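Local atomic coordinates of beta-galactosidase (Streptococcus pneumoniae, PDB entry 4CU9), a protein that probably removes terminal beta-linked galactose from glycans, the part crystallised here being its calcium-containing carbohydrate-binding module. Residues Q18-A23 with S115-Y120; A23-D28 with R48-S53; N59-A64 with R162-R167. One frame throughout, in Å; residues are numbered along the deposited sequence.

Overall arrangement
All three contacts belong to one beta-sandwich module. Interaction 3 pairs strands 61-70 and 160-166 in the sheet. It lies nearest the chain centre, with apolar side chains on one face and charged ones on the other. Interaction 1 sits at the edge of that sheet, where strand 18-21 runs out beside strand 61-70 and meets the one-turn helix 117-120. A tyrosine face, one good and one weak backbone bond, and bridging waters join them. Interaction 2 is farther out. It continues from the shared Ala23 and joins a loop to strand 49-50 through a tryptophan N-H and one backbone bond. Interactions 1 and 3 also touch the same 1,2-ethanediol, through Tyr117 and Arg162.

Interaction 1. Residues Q18-A23 with S115-Y120; sequences QAFASA and SNYQAY. With EDO (1,2-ethanediol), chain D.
Tyr117 has CG between its backbone N and carbonyl carbon (chi1 70°), which lays its ring beneath Ser22. Phe20 takes the same kind of turn (chi1 70°), and this brings its ring up to that of Tyr117. Ser22 CA sits over one face of the Tyr117 ring, 3.6 Å from the centroid, in a CH-pi contact displaced toward the rim. The two aromatic rings meet near their edges, with Phe20 CD2 3.7 Å from Tyr117 CE2, and do not stack. The Tyr117 hydroxyl lies at the far end of its ring. Its OH is 2.6 Å from O1 of a 1,2-ethanediol, probably left by the crystallisation liquor.

The backbone joins the end of edge strand 18-21 to the one-turn helix 117-120 in this galactose-binding-like domain. Ser22 O accepts from Gln118 N at 3.0 Å, in the carbonyl plane and on a lone pair. Ala21 O takes a weaker, longer bond from Tyr117 N. Asn116 takes the N-cap place, yet its side chain does not cap the helix. Its end turns to the loop that follows strand 18-21, where OD1 accepts from Thr24 N and comes within 3.2 Å of Ala23 CA. A water gives a hydrogen to Ser22 O at 2.6 Å and another to Asn116 OD1, and it accepts from Ala119 N. Ser22 O is therefore held by both a helix N-H and a water. The Ser22 hydroxyl bonds to Ser63 N on strand 61-70. Ser22 OG also bonds to a second water, which reaches Gln118 OE1 weakly.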
loop_
_atom_site.group_PDB
_atom_site.type_symbol
_atom_site.label_atom_id
_atom_site.label_comp_id
_atom_site.label_asym_id
_atom_site.label_seq_id
_atom_site.Cartn_x
_atom_site.Cartn_y
_atom_site.Cartn_z
ATOM N N GLN A 18 -8.348 6.325 3.302
ATOM C CA GLN A 18 -7.877 6.616 1.948
ATOM C C GLN A 18 -6.622 5.824 1.605
ATOM O O GLN A 18 -5.591 5.977 2.272
ATOM C CB GLN A 18 -7.575 8.117 1.814
ATOM C CG GLN A 18 -7.065 8.501 0.440
ATOM C CD GLN A 18 -8.106 8.221 -0.655
ATOM O OE1 GLN A 18 -9.172 8.821 -0.654
ATOM N NE2 GLN A 18 -7.825 7.276 -1.540
ATOM N N ALA A 19 -6.722 4.986 0.565
ATOM C CA ALA A 19 -5.600 4.215 0.123
ATOM C C ALA A 19 -4.699 5.149 -0.658
ATOM O O ALA A 19 -5.156 6.144 -1.223
ATOM C CB ALA A 19 -6.039 3.046 -0.734
ATOM N N PHE A 20 -3.405 4.881 -0.599
ATOM C CA PHE A 20 -2.417 5.670 -1.359
ATOM C C PHE A 20 -1.296 4.811 -1.860
ATOM O O PHE A 20 -0.986 3.736 -1.263
ATOM C CB PHE A 20 -1.890 6.874 -0.554
ATOM C CG PHE A 20 -1.011 6.470 0.583
ATOM C CD1 PHE A 20 -1.559 6.128 1.791
ATOM C CD2 PHE A 20 0.336 6.335 0.377
ATOM C CE1 PHE A 20 -0.720 5.711 2.831
ATOM C CE2 PHE A 20 1.168 5.905 1.390
ATOM C CZ PHE A 20 0.627 5.589 2.605
ATOM N N ALA A 21 -0.606 5.316 -2.890
ATOM C CA ALA A 21 0.588 4.683 -3.410
ATOM C C ALA A 21 1.622 5.649 -3.984
ATOM O O ALA A 21 1.282 6.725 -4.466
ATOM C CB ALA A 21 0.240 3.605 -4.429
ATOM N N SER A 22 2.883 5.261 -3.885
ATOM C CA SER A 22 3.963 6.015 -4.523
ATOM C C SER A 22 3.797 6.093 -6.050
ATOM O O SER A 22 4.152 7.120 -6.652
ATOM C CB SER A 22 5.327 5.432 -4.146
ATOM O OG SER A 22 5.504 4.097 -4.555
ATOM N N ALA A 23 3.348 4.991 -6.649
ATOM C CA ALA A 23 3.047 4.924 -8.082
ATOM C C ALA A 23 1.906 3.970 -8.381
ATOM O O ALA A 23 1.721 3.009 -7.667
ATOM C CB ALA A 23 4.260 4.473 -8.868
ATOM N N SER A 115 -2.474 8.422 -5.708
ATOM C CA SER A 115 -2.045 7.160 -6.362
ATOM C C SER A 115 -0.666 7.238 -6.991
ATOM O O SER A 115 -0.104 6.220 -7.415
ATOM C CB SER A 115 -3.037 6.756 -7.443
ATOM O OG SER A 115 -2.868 7.582 -8.586
ATOM N N ASN A 116 -0.110 8.443 -7.066
ATOM C CA ASN A 116 1.149 8.656 -7.735
ATOM C C ASN A 116 1.916 9.801 -7.076
ATOM O O ASN A 116 2.379 10.730 -7.746
ATOM C CB ASN A 116 0.915 8.940 -9.215
ATOM C CG ASN A 116 0.802 7.697 -10.029
ATOM O OD1 ASN A 116 1.768 7.003 -10.214
ATOM N ND2 ASN A 116 -0.402 7.398 -10.522
ATOM N N TYR A 117 2.106 9.700 -5.756
ATOM C CA TYR A 117 2.706 10.815 -5.055
ATOM C C TYR A 117 4.139 11.025 -5.450
ATOM O O TYR A 117 4.610 12.162 -5.411
ATOM C CB TYR A 117 2.526 10.755 -3.542
ATOM C CG TYR A 117 3.279 9.703 -2.794
ATOM C CD1 TYR A 117 4.676 9.752 -2.666
ATOM C CD2 TYR A 117 2.599 8.663 -2.202
ATOM C CE1 TYR A 117 5.371 8.777 -1.946
ATOM C CE2 TYR A 117 3.283 7.693 -1.499
ATOM C CZ TYR A 117 4.663 7.755 -1.366
ATOM O OH TYR A 117 5.316 6.770 -0.664
ATOM N N GLN A 118 4.849 9.963 -5.841
ATOM C CA GLN A 118 6.277 10.143 -6.118
ATOM C C GLN A 118 6.538 11.042 -7.313
ATOM O O GLN A 118 7.370 11.957 -7.234
ATOM C CB GLN A 118 7.013 8.825 -6.289
ATOM C CG GLN A 118 8.499 9.015 -6.143
ATOM C CD GLN A 118 9.187 7.755 -5.705
ATOM O OE1 GLN A 118 9.242 6.790 -6.447
ATOM N NE2 GLN A 118 9.699 7.760 -4.503
ATOM N N ALA A 119 5.806 10.800 -8.397
ATOM C CA ALA A 119 5.951 11.529 -9.665
ATOM C C ALA A 119 5.205 12.852 -9.645
ATOM O O ALA A 119 5.670 13.851 -10.190
ATOM C CB ALA A 119 5.424 10.695 -10.811
ATOM N N TYR A 120 4.048 12.860 -9.004
ATOM C CA TYR A 120 3.142 13.974 -9.179
ATOM C C TYR A 120 2.958 14.854 -7.977
ATOM O O TYR A 120 2.382 15.933 -8.090
ATOM C CB TYR A 120 1.797 13.453 -9.636
ATOM C CG TYR A 120 1.849 12.898 -11.029
ATOM C CD1 TYR A 120 2.444 13.612 -12.084
ATOM C CD2 TYR A 120 1.315 11.661 -11.303
ATOM C CE1 TYR A 120 2.473 13.090 -13.371
ATOM C CE2 TYR A 120 1.354 11.129 -12.568
ATOM C CZ TYR A 120 1.917 11.841 -13.599
ATOM O OH TYR A 120 1.922 11.263 -14.842
HETATM C C1 EDO D . 9.055 7.161 -0.807
HETATM O O1 EDO D . 7.860 6.361 -0.929
HETATM C C2 EDO D . 9.506 7.458 0.629
HETATM O O2 EDO D . 10.146 6.313 1.186
HETATM O O HOH W 1 4.577 8.207 -8.983
HETATM O O HOH W 2 7.153 4.179 -6.551
#

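Interaction 2. Residues A23-D28 with R48-S53; sequences ATNDID and RWTNWS
Thr24 and Trp49 form the close-packed end of this contact. Trp49 NE1 gives its N-H to Thr24 OG1, 2.7 Å away and in the ring plane, but the bond is bent (139°). Ala23 O takes a second, weak bond from the same NE1 at 3.3 Å. Asn51 CB touches this carbonyl too, while Asn51 OD1 accepts from Val174 N. Thr24 OG1 stands beside its own backbone N, where it can also bond to Ser115 O. The hydroxyl thus joins the indole to the segment before helix 117-120. Thr24 CG2 lies off the CD1 corner of the indole, 3.6 Å from Trp49 CD1. The rest of the indole runs inward against Val62 and Ala64 of strand 61-70 and Met176 of strand 173-182.

The touching parts, 23-25 and 49-52, run 85° apart. The joint links the loop after strand 18-21 to the short strand 49-50, at one margin of the beta-sandwich, with the Trp49 side chain about 8 Å from the bound calcium ion. Its main-chain bond is Asn25 N to Thr50 O, 2.9 Å long and close to straight. The same Thr50 carbonyl lies 3.3 Å from Thr24 CA in a CA-H...O contact. The loop bends in an inverse gamma turn centred on Asn25, closed by a weak bond from Asp26 N to Thr24 O.

The Asn25-Trp52 side is partly exposed. Asn25 CB still rests 3.3 Å from Trp52 O, but the side chains meet loosely. They lie side by side, the amide and ring planes 67° apart. Asn25 ND2 stays 4.1 Å from Trp52 CE3, and it bonds to Asp33.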
loop_
_atom_site.group_PDB
_atom_site.type_symbol
_atom_site.label_atom_id
_atom_site.label_comp_id
_atom_site.label_asym_id
_atom_site.label_seq_id
_atom_site.Cartn_x
_atom_site.Cartn_y
_atom_site.Cartn_z
ATOM N N ALA A 23 3.348 4.991 -6.649
ATOM C CA ALA A 23 3.047 4.924 -8.082
ATOM C C ALA A 23 1.906 3.970 -8.381
ATOM O O ALA A 23 1.721 3.009 -7.667
ATOM C CB ALA A 23 4.260 4.473 -8.868
ATOM N N THR A 24 1.161 4.221 -9.468
ATOM C CA THR A 24 0.058 3.356 -9.821
ATOM C C THR A 24 -0.099 3.400 -11.342
ATOM O O THR A 24 0.091 4.455 -11.953
ATOM C CB THR A 24 -1.276 3.825 -9.171
ATOM O OG1 THR A 24 -1.210 3.781 -7.744
ATOM C CG2 THR A 24 -2.470 3.028 -9.630
ATOM N N ASN A 25 -0.450 2.260 -11.926
ATOM C CA ASN A 25 -0.790 2.160 -13.357
ATOM C C ASN A 25 -2.235 2.624 -13.601
ATOM O O ASN A 25 -3.121 1.835 -13.936
ATOM C CB ASN A 25 -0.580 0.730 -13.810
ATOM C CG ASN A 25 -0.966 0.501 -15.249
ATOM O OD1 ASN A 25 -0.630 1.289 -16.128
ATOM N ND2 ASN A 25 -1.633 -0.603 -15.495
ATOM N N ASP A 26 -2.482 3.901 -13.378
ATOM C CA ASP A 26 -3.815 4.482 -13.599
ATOM C C ASP A 26 -3.770 5.712 -14.501
ATOM O O ASP A 26 -4.712 6.501 -14.507
ATOM C CB ASP A 26 -4.507 4.831 -12.263
ATOM C CG ASP A 26 -3.751 5.877 -11.464
ATOM O OD1 ASP A 26 -2.717 6.402 -11.959
ATOM O OD2 ASP A 26 -4.239 6.197 -10.363
ATOM N N ILE A 27 -2.666 5.891 -15.213
ATOM C CA ILE A 27 -2.470 7.076 -16.041
ATOM C C ILE A 27 -2.980 6.831 -17.471
ATOM O O ILE A 27 -3.661 7.672 -18.054
ATOM C CB ILE A 27 -0.971 7.431 -16.115
ATOM C CG1 ILE A 27 -0.415 7.755 -14.720
ATOM C CG2 ILE A 27 -0.743 8.595 -17.061
ATOM C CD1 ILE A 27 -1.296 8.716 -13.956
ATOM N N ASP A 28 -2.671 5.662 -17.991
ATOM C CA ASP A 28 -3.085 5.265 -19.329
ATOM C C ASP A 28 -4.580 5.010 -19.274
ATOM O O ASP A 28 -5.041 4.256 -18.439
ATOM C CB ASP A 28 -2.352 4.005 -19.757
ATOM C CG ASP A 28 -2.582 3.657 -21.228
ATOM O OD1 ASP A 28 -3.738 3.465 -21.633
ATOM O OD2 ASP A 28 -1.576 3.612 -21.994
ATOM N N ARG A 48 -7.753 -4.482 -9.083
ATOM C CA ARG A 48 -6.484 -4.487 -8.363
ATOM C C ARG A 48 -5.756 -3.153 -8.491
ATOM O O ARG A 48 -6.035 -2.357 -9.385
ATOM C CB ARG A 48 -5.607 -5.615 -8.874
ATOM C CG ARG A 48 -5.317 -5.483 -10.351
ATOM C CD ARG A 48 -5.051 -6.803 -10.985
ATOM N NE ARG A 48 -4.753 -6.602 -12.404
ATOM C CZ ARG A 48 -5.466 -7.092 -13.417
ATOM N NH1 ARG A 48 -6.526 -7.848 -13.219
ATOM N NH2 ARG A 48 -5.087 -6.834 -14.649
ATOM N N TRP A 49 -4.889 -2.900 -7.529
ATOM C CA TRP A 49 -3.886 -1.884 -7.645
ATOM C C TRP A 49 -2.625 -2.550 -8.178
ATOM O O TRP A 49 -2.247 -3.639 -7.765
ATOM C CB TRP A 49 -3.600 -1.236 -6.285
ATOM C CG TRP A 49 -2.357 -0.422 -6.334
ATOM C CD1 TRP A 49 -2.236 0.851 -6.786
ATOM C CD2 TRP A 49 -1.064 -0.851 -5.983
ATOM N NE1 TRP A 49 -0.930 1.261 -6.699
ATOM C CE2 TRP A 49 -0.187 0.227 -6.214
ATOM C CE3 TRP A 49 -0.547 -2.041 -5.444
ATOM C CZ2 TRP A 49 1.169 0.145 -5.957
ATOM C CZ3 TRP A 49 0.788 -2.119 -5.192
ATOM C CH2 TRP A 49 1.645 -1.039 -5.461
ATOM N N THR A 50 -1.929 -1.829 -9.042
ATOM C CA THR A 50 -0.667 -2.263 -9.528
ATOM C C THR A 50 0.162 -1.021 -9.841
ATOM O O THR A 50 -0.391 0.081 -10.029
ATOM C CB THR A 50 -1.035 -2.970 -10.845
ATOM O OG1 THR A 50 -1.334 -4.370 -10.662
ATOM C CG2 THR A 50 -0.225 -2.640 -11.933
ATOM N N ASN A 51 1.474 -1.187 -9.886
ATOM C CA ASN A 51 2.366 -0.100 -10.406
ATOM C C ASN A 51 3.060 -0.564 -11.662
ATOM O O ASN A 51 4.161 -0.124 -11.972
ATOM C CB ASN A 51 3.413 0.295 -9.369
ATOM C CG ASN A 51 4.464 -0.780 -9.186
ATOM O OD1 ASN A 51 4.154 -1.983 -9.239
ATOM N ND2 ASN A 51 5.715 -0.363 -8.973
ATOM N N TRP A 52 2.397 -1.462 -12.393
ATOM C CA TRP A 52 2.916 -1.991 -13.650
ATOM C C TRP A 52 3.224 -0.825 -14.621
ATOM O O TRP A 52 2.494 0.175 -14.722
ATOM C CB TRP A 52 1.897 -2.939 -14.332
ATOM C CG TRP A 52 2.471 -3.594 -15.579
ATOM C CD1 TRP A 52 3.245 -4.700 -15.621
ATOM C CD2 TRP A 52 2.341 -3.136 -16.927
ATOM N NE1 TRP A 52 3.629 -4.972 -16.914
ATOM C CE2 TRP A 52 3.074 -4.023 -17.742
ATOM C CE3 TRP A 52 1.678 -2.053 -17.527
ATOM C CZ2 TRP A 52 3.163 -3.868 -19.124
ATOM C CZ3 TRP A 52 1.772 -1.893 -18.901
ATOM C CH2 TRP A 52 2.513 -2.799 -19.690
ATOM N N SER A 53 4.318 -1.000 -15.337
ATOM C CA SER A 53 4.718 -0.098 -16.373
ATOM C C SER A 53 5.370 -0.879 -17.500
ATOM O O SER A 53 6.015 -1.886 -17.263
ATOM C CB SER A 53 5.704 0.938 -15.820
ATOM O OG SER A 53 6.133 1.821 -16.854
#

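Interaction 3. Residues N59-A64 with R162-R167; sequences NPEVSA and RWRMER. With EDO (1,2-ethanediol), chain D.
Strands 61-64 and 162-166 run antiparallel at 155°, with hydrogen-bonded pairs Val62-Met165 and Ala64-Trp163, and Arg167 N to Pro60 O (3.0 Å) extends the pairing. Val62, Ala64, Trp163 and Met165 point to the face packed against strand 173-182. There Met165 bends at its last torsion and brings CE to 4.1 Å from Ala64 CB.

The other face is polar. Arg162 runs extended from CG to NE, and its guanidinium lies flat beneath Ser63 OG, which stands 3.5 Å above its centre. Arg162 NH2 gives a nearly straight 2.8 Å bond to O2 of the ethanediol and NH1 a more bent one to O1. Glu61 crosses Arg164, and its OE2 is 3.4 Å from Arg164 CD. The salt bridge from Glu61 OE1 to Arg164 NH1 is long, 3.6 Å. A water bridges the pair: it donates to Glu61 OE1 and Glu166 OE2 and accepts weakly from Arg164 NH1. Arg162 and Arg164 are both salt-bridged to Glu101. The Glu61 and Glu101 carboxylates would probably offset the two arginine charges, and the paired bonds to the diol are consistent with a face able to take up neighbouring hydroxyls, though no sugar is bound here.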
loop_
_atom_site.group_PDB
_atom_site.type_symbol
_atom_site.label_atom_id
_atom_site.label_comp_id
_atom_site.label_asym_id
_atom_site.label_seq_id
_atom_site.Cartn_x
_atom_site.Cartn_y
_atom_site.Cartn_z
ATOM N N ASN A 59 14.842 0.758 -9.945
ATOM C CA ASN A 59 14.665 0.684 -8.510
ATOM C C ASN A 59 13.377 -0.112 -8.354
ATOM O O ASN A 59 12.349 0.313 -8.863
ATOM C CB ASN A 59 14.471 2.061 -7.895
ATOM C CG ASN A 59 14.359 2.000 -6.362
ATOM O OD1 ASN A 59 13.983 0.964 -5.799
ATOM N ND2 ASN A 59 14.700 3.089 -5.692
ATOM N N PRO A 60 13.446 -1.280 -7.735
ATOM C CA PRO A 60 12.259 -2.143 -7.637
ATOM C C PRO A 60 11.238 -1.666 -6.601
ATOM O O PRO A 60 10.186 -2.245 -6.455
ATOM C CB PRO A 60 12.873 -3.479 -7.225
ATOM C CG PRO A 60 13.986 -3.050 -6.350
ATOM C CD PRO A 60 14.618 -1.939 -7.120
ATOM N N GLU A 61 11.536 -0.613 -5.876
ATOM C CA GLU A 61 10.700 -0.211 -4.748
ATOM C C GLU A 61 9.402 0.454 -5.153
ATOM O O GLU A 61 9.378 1.272 -6.053
ATOM C CB GLU A 61 11.480 0.712 -3.806
ATOM C CG GLU A 61 10.649 1.171 -2.610
ATOM C CD GLU A 61 11.459 2.048 -1.664
ATOM O OE1 GLU A 61 12.503 1.576 -1.198
ATOM O OE2 GLU A 61 11.042 3.162 -1.337
ATOM N N VAL A 62 8.311 0.067 -4.479
ATOM C CA VAL A 62 7.041 0.770 -4.554
ATOM C C VAL A 62 6.416 0.654 -3.166
ATOM O O VAL A 62 6.580 -0.361 -2.502
ATOM C CB VAL A 62 6.135 0.191 -5.680
ATOM C CG1 VAL A 62 5.879 -1.295 -5.513
ATOM C CG2 VAL A 62 4.815 0.935 -5.822
ATOM N N SER A 63 5.731 1.718 -2.734
ATOM C CA SER A 63 4.997 1.720 -1.477
ATOM C C SER A 63 3.523 1.925 -1.685
ATOM O O SER A 63 3.090 2.698 -2.573
ATOM C CB SER A 63 5.519 2.823 -0.568
ATOM O OG SER A 63 6.889 2.643 -0.331
ATOM N N ALA A 64 2.740 1.198 -0.907
ATOM C CA ALA A 64 1.296 1.400 -0.923
ATOM C C ALA A 64 0.801 1.305 0.508
ATOM O O ALA A 64 1.389 0.575 1.356
ATOM C CB ALA A 64 0.618 0.420 -1.853
ATOM N N ARG A 162 1.989 1.883 5.851
ATOM C CA ARG A 162 2.280 1.430 4.513
ATOM C C ARG A 162 3.144 0.180 4.508
ATOM O O ARG A 162 3.793 -0.189 5.500
ATOM C CB ARG A 162 2.950 2.539 3.667
ATOM C CG ARG A 162 4.413 2.755 3.953
ATOM C CD ARG A 162 4.982 3.875 3.145
ATOM N NE ARG A 162 6.417 3.910 3.274
ATOM C CZ ARG A 162 7.216 4.690 2.568
ATOM N NH1 ARG A 162 6.701 5.537 1.664
ATOM N NH2 ARG A 162 8.525 4.636 2.782
ATOM N N TRP A 163 3.173 -0.430 3.332
ATOM C CA TRP A 163 4.109 -1.494 3.033
ATOM C C TRP A 163 5.042 -0.955 1.964
ATOM O O TRP A 163 4.588 -0.489 0.864
ATOM C CB TRP A 163 3.390 -2.749 2.527
ATOM C CG TRP A 163 2.591 -3.439 3.556
ATOM C CD1 TRP A 163 1.298 -3.253 3.828
ATOM C CD2 TRP A 163 3.076 -4.378 4.513
ATOM N NE1 TRP A 163 0.909 -4.046 4.871
ATOM C CE2 TRP A 163 1.994 -4.745 5.321
ATOM C CE3 TRP A 163 4.316 -4.945 4.761
ATOM C CZ2 TRP A 163 2.105 -5.697 6.334
ATOM C CZ3 TRP A 163 4.424 -5.904 5.797
ATOM C CH2 TRP A 163 3.310 -6.259 6.545
ATOM N N ARG A 164 6.331 -0.948 2.293
ATOM C CA ARG A 164 7.392 -0.561 1.355
ATOM C C ARG A 164 7.916 -1.840 0.729
ATOM O O ARG A 164 8.475 -2.704 1.403
ATOM C CB ARG A 164 8.485 0.244 2.039
ATOM C CG ARG A 164 9.654 0.643 1.108
ATOM C CD ARG A 164 10.488 1.732 1.751
ATOM N NE ARG A 164 11.099 1.315 3.007
ATOM C CZ ARG A 164 12.141 0.499 3.116
ATOM N NH1 ARG A 164 12.760 -0.006 2.047
ATOM N NH2 ARG A 164 12.602 0.195 4.312
ATOM N N MET A 165 7.655 -1.999 -0.559
ATOM C CA MET A 165 7.834 -3.286 -1.232
ATOM C C MET A 165 8.828 -3.187 -2.400
ATOM O O MET A 165 9.129 -2.106 -2.908
ATOM C CB MET A 165 6.490 -3.762 -1.746
ATOM C CG MET A 165 5.433 -3.990 -0.657
ATOM S SD MET A 165 3.744 -4.302 -1.309
ATOM C CE MET A 165 3.234 -2.691 -1.852
ATOM N N GLU A 166 9.362 -4.335 -2.781
ATOM C CA GLU A 166 10.184 -4.448 -3.973
ATOM C C GLU A 166 9.575 -5.467 -4.868
ATOM O O GLU A 166 9.254 -6.599 -4.441
ATOM C CB GLU A 166 11.604 -4.844 -3.625
ATOM C CG GLU A 166 12.337 -3.741 -2.854
ATOM C CD GLU A 166 13.819 -4.046 -2.621
ATOM O OE1 GLU A 166 14.363 -4.996 -3.219
ATOM O OE2 GLU A 166 14.444 -3.308 -1.828
ATOM N N ARG A 167 9.375 -5.075 -6.113
ATOM C CA ARG A 167 8.986 -6.041 -7.126
ATOM C C ARG A 167 10.021 -7.129 -7.319
ATOM O O ARG A 167 11.228 -6.938 -7.063
ATOM C CB ARG A 167 8.699 -5.370 -8.467
ATOM C CG ARG A 167 9.923 -4.783 -9.161
ATOM C CD ARG A 167 9.563 -4.238 -10.554
ATOM N NE ARG A 167 10.707 -3.513 -11.118
ATOM C CZ ARG A 167 11.789 -4.099 -11.603
ATOM N NH1 ARG A 167 11.884 -5.439 -11.645
ATOM N NH2 ARG A 167 12.799 -3.353 -12.055
HETATM C C1 EDO D . 9.055 7.161 -0.807
HETATM O O1 EDO D . 7.860 6.361 -0.929
HETATM C C2 EDO D . 9.506 7.458 0.629
HETATM O O2 EDO D . 10.146 6.313 1.186
HETATM O O HOH W 3 10.097 -0.917 -10.263
HETATM O O HOH W 4 12.547 -1.194 -0.658
#